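Local coordinates for protein ubiquitin-conjugating enzyme E2, putative (Plasmodium falciparum, PDB 2Q0V) that probably takes part in ubiquitin conjugation as a putative E2 enzyme or a related E2 variant, at residues 91-96 with 130-135. Sequence-based numbering, arbitrary orientation.
Sequences VKFDTK and ISLRQE
V91 and F93 on strand 90-93 meet L132 on helix 125-135 across a wide backbone gap, with CA of V91 and CA of L132 10.3 Å apart. This is the alpha/beta fold of ubiquitin-conjugating enzymes, in which helices pack on a four-stranded antiparallel sheet. Strand 90-93 is an outermost strand of that sheet. Only side chains bridge the gap, and no hydrogen bond crosses it. The contact is small, burying 102 Å² over both sides.

L132 does the reaching from the helix. Its CG is anti to the carbonyl carbon (chi1 -72°), and CD1 is the branch that touches the strand. V91 points back at it. A chi1 of -174° sets CG1 of V91 opposite the backbone N and turns that methyl to L132, and the two side chains meet tip to tip. F93 is two residues further along. Its CB is not aimed straight at the helix, but the ring swings over to bring CE1 close to the same leucine methyl. The approach to the ring is oblique.

All three residues are buried. Residues of the sheet and a loop add to this packing: L132 also packs on L76 and I61, and F93 on Y74, L76 and V102. Next to L132, R133 is tied to the sheet by a hydrogen bond from NH2 to the carbonyl oxygen of F62. One methyl thus serves both strand residues: L132 CD1 lies 4.0 Å from V91 CG1 and 4.2 Å from F93 CE1.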
loop_
_atom_site.group_PDB
_atom_site.type_symbol
_atom_site.label_atom_id
_atom_site.label_comp_id
_atom_site.label_asym_id
_atom_site.label_seq_id
_atom_site.Cartn_x
_atom_site.Cartn_y
_atom_site.Cartn_z
ATOM N N VAL A 91 -1.833 -2.109 6.708
ATOM C CA VAL A 91 -0.668 -1.641 5.991
ATOM C C VAL A 91 0.467 -1.439 6.982
ATOM O O VAL A 91 0.303 -0.759 7.999
ATOM C CB VAL A 91 -0.962 -0.300 5.212
ATOM C CG1 VAL A 91 0.228 0.106 4.330
ATOM C CG2 VAL A 91 -2.243 -0.400 4.392
ATOM N N LYS A 92 1.619 -2.037 6.686
ATOM C CA LYS A 92 2.833 -1.744 7.438
ATOM C C LYS A 92 4.112 -1.671 6.607
ATOM O O LYS A 92 4.324 -2.429 5.639
ATOM C CB LYS A 92 3.009 -2.658 8.666
ATOM C CG LYS A 92 3.025 -4.134 8.423
ATOM C CD LYS A 92 2.628 -4.880 9.715
ATOM C CE LYS A 92 1.111 -4.717 10.047
ATOM N NZ LYS A 92 0.614 -5.412 11.320
ATOM N N PHE A 93 4.943 -0.714 6.991
ATOM C CA PHE A 93 6.244 -0.559 6.406
ATOM C C PHE A 93 7.176 -1.575 7.062
ATOM O O PHE A 93 7.177 -1.751 8.293
ATOM C CB PHE A 93 6.770 0.852 6.650
ATOM C CG PHE A 93 6.273 1.868 5.678
ATOM C CD1 PHE A 93 5.067 2.511 5.887
ATOM C CD2 PHE A 93 7.027 2.189 4.541
ATOM C CE1 PHE A 93 4.608 3.451 4.989
ATOM C CE2 PHE A 93 6.578 3.140 3.635
ATOM C CZ PHE A 93 5.372 3.776 3.856
ATOM N N ASP A 94 7.933 -2.256 6.213
ATOM C CA ASP A 94 9.058 -3.056 6.622
ATOM C C ASP A 94 10.292 -2.119 6.673
ATOM O O ASP A 94 11.076 -2.190 7.608
ATOM C CB ASP A 94 9.249 -4.218 5.633
ATOM C CG ASP A 94 7.975 -5.090 5.478
ATOM O OD1 ASP A 94 7.349 -5.492 6.495
ATOM O OD2 ASP A 94 7.591 -5.397 4.323
ATOM N N THR A 95 10.426 -1.222 5.686
ATOM C CA THR A 95 11.451 -0.183 5.677
ATOM C C THR A 95 11.036 0.951 6.600
ATOM O O THR A 95 9.855 1.376 6.611
ATOM C CB THR A 95 11.706 0.384 4.266
ATOM O OG1 THR A 95 11.875 -0.686 3.336
ATOM C CG2 THR A 95 12.957 1.225 4.231
ATOM N N LYS A 96 12.014 1.424 7.380
ATOM C CA LYS A 96 11.805 2.461 8.366
ATOM C C LYS A 96 11.479 3.776 7.705
ATOM O O LYS A 96 12.132 4.180 6.749
ATOM C CB LYS A 96 13.029 2.622 9.260
ATOM C CG LYS A 96 13.125 1.568 10.351
ATOM C CD LYS A 96 13.733 2.127 11.639
ATOM C CE LYS A 96 14.256 0.993 12.523
ATOM N NZ LYS A 96 14.041 1.240 14.002
ATOM N N ILE A 130 -0.338 4.680 -3.878
ATOM C CA ILE A 130 -0.484 6.061 -4.354
ATOM C C ILE A 130 -0.711 7.099 -3.265
ATOM O O ILE A 130 -0.075 8.135 -3.231
ATOM C CB ILE A 130 -1.631 6.168 -5.368
ATOM C CG1 ILE A 130 -1.305 5.359 -6.614
ATOM C CG2 ILE A 130 -1.909 7.670 -5.761
ATOM C CD1 ILE A 130 -2.512 5.372 -7.678
ATOM N N SER A 131 -1.617 6.809 -2.354
ATOM C CA SER A 131 -1.873 7.695 -1.215
ATOM C C SER A 131 -0.692 7.914 -0.314
ATOM O O SER A 131 -0.516 9.013 0.203
ATOM C CB SER A 131 -3.042 7.176 -0.397
ATOM O OG SER A 131 -4.211 7.496 -1.092
ATOM N N LEU A 132 0.084 6.857 -0.097
ATOM C CA LEU A 132 1.295 6.935 0.712
ATOM C C LEU A 132 2.388 7.748 0.027
ATOM O O LEU A 132 3.058 8.558 0.668
ATOM C CB LEU A 132 1.777 5.533 1.097
ATOM C CG LEU A 132 0.904 4.815 2.157
ATOM C CD1 LEU A 132 1.354 3.331 2.306
ATOM C CD2 LEU A 132 0.950 5.540 3.483
ATOM N N ARG A 133 2.524 7.591 -1.286
ATOM C CA ARG A 133 3.476 8.406 -1.996
ATOM C C ARG A 133 3.078 9.891 -2.009
ATOM O O ARG A 133 3.941 10.746 -2.013
ATOM C CB ARG A 133 3.670 7.892 -3.410
ATOM C CG ARG A 133 5.087 7.879 -3.792
ATOM C CD ARG A 133 5.401 6.811 -4.823
ATOM N NE ARG A 133 5.336 7.422 -6.131
ATOM C CZ ARG A 133 6.198 8.311 -6.617
ATOM N NH1 ARG A 133 5.981 8.804 -7.818
ATOM N NH2 ARG A 133 7.260 8.693 -5.940
ATOM N N GLN A 134 1.780 10.190 -1.984
ATOM C CA GLN A 134 1.318 11.581 -1.955
ATOM C C GLN A 134 1.478 12.232 -0.609
ATOM O O GLN A 134 1.776 13.415 -0.524
ATOM C CB GLN A 134 -0.114 11.682 -2.456
ATOM C CG GLN A 134 -0.158 11.389 -3.979
ATOM C CD GLN A 134 0.113 12.632 -4.825
ATOM O OE1 GLN A 134 -0.237 13.759 -4.443
ATOM N NE2 GLN A 134 0.701 12.431 -5.971
ATOM N N GLU A 135 1.300 11.441 0.443
ATOM C CA GLU A 135 1.580 11.879 1.793
ATOM C C GLU A 135 3.004 12.385 2.001
ATOM O O GLU A 135 3.223 13.194 2.891
ATOM C CB GLU A 135 1.327 10.742 2.782
ATOM C CG GLU A 135 -0.132 10.567 3.115
ATOM C CD GLU A 135 -0.787 11.834 3.613
ATOM O OE1 GLU A 135 -0.467 12.266 4.757
ATOM O OE2 GLU A 135 -1.632 12.389 2.861
#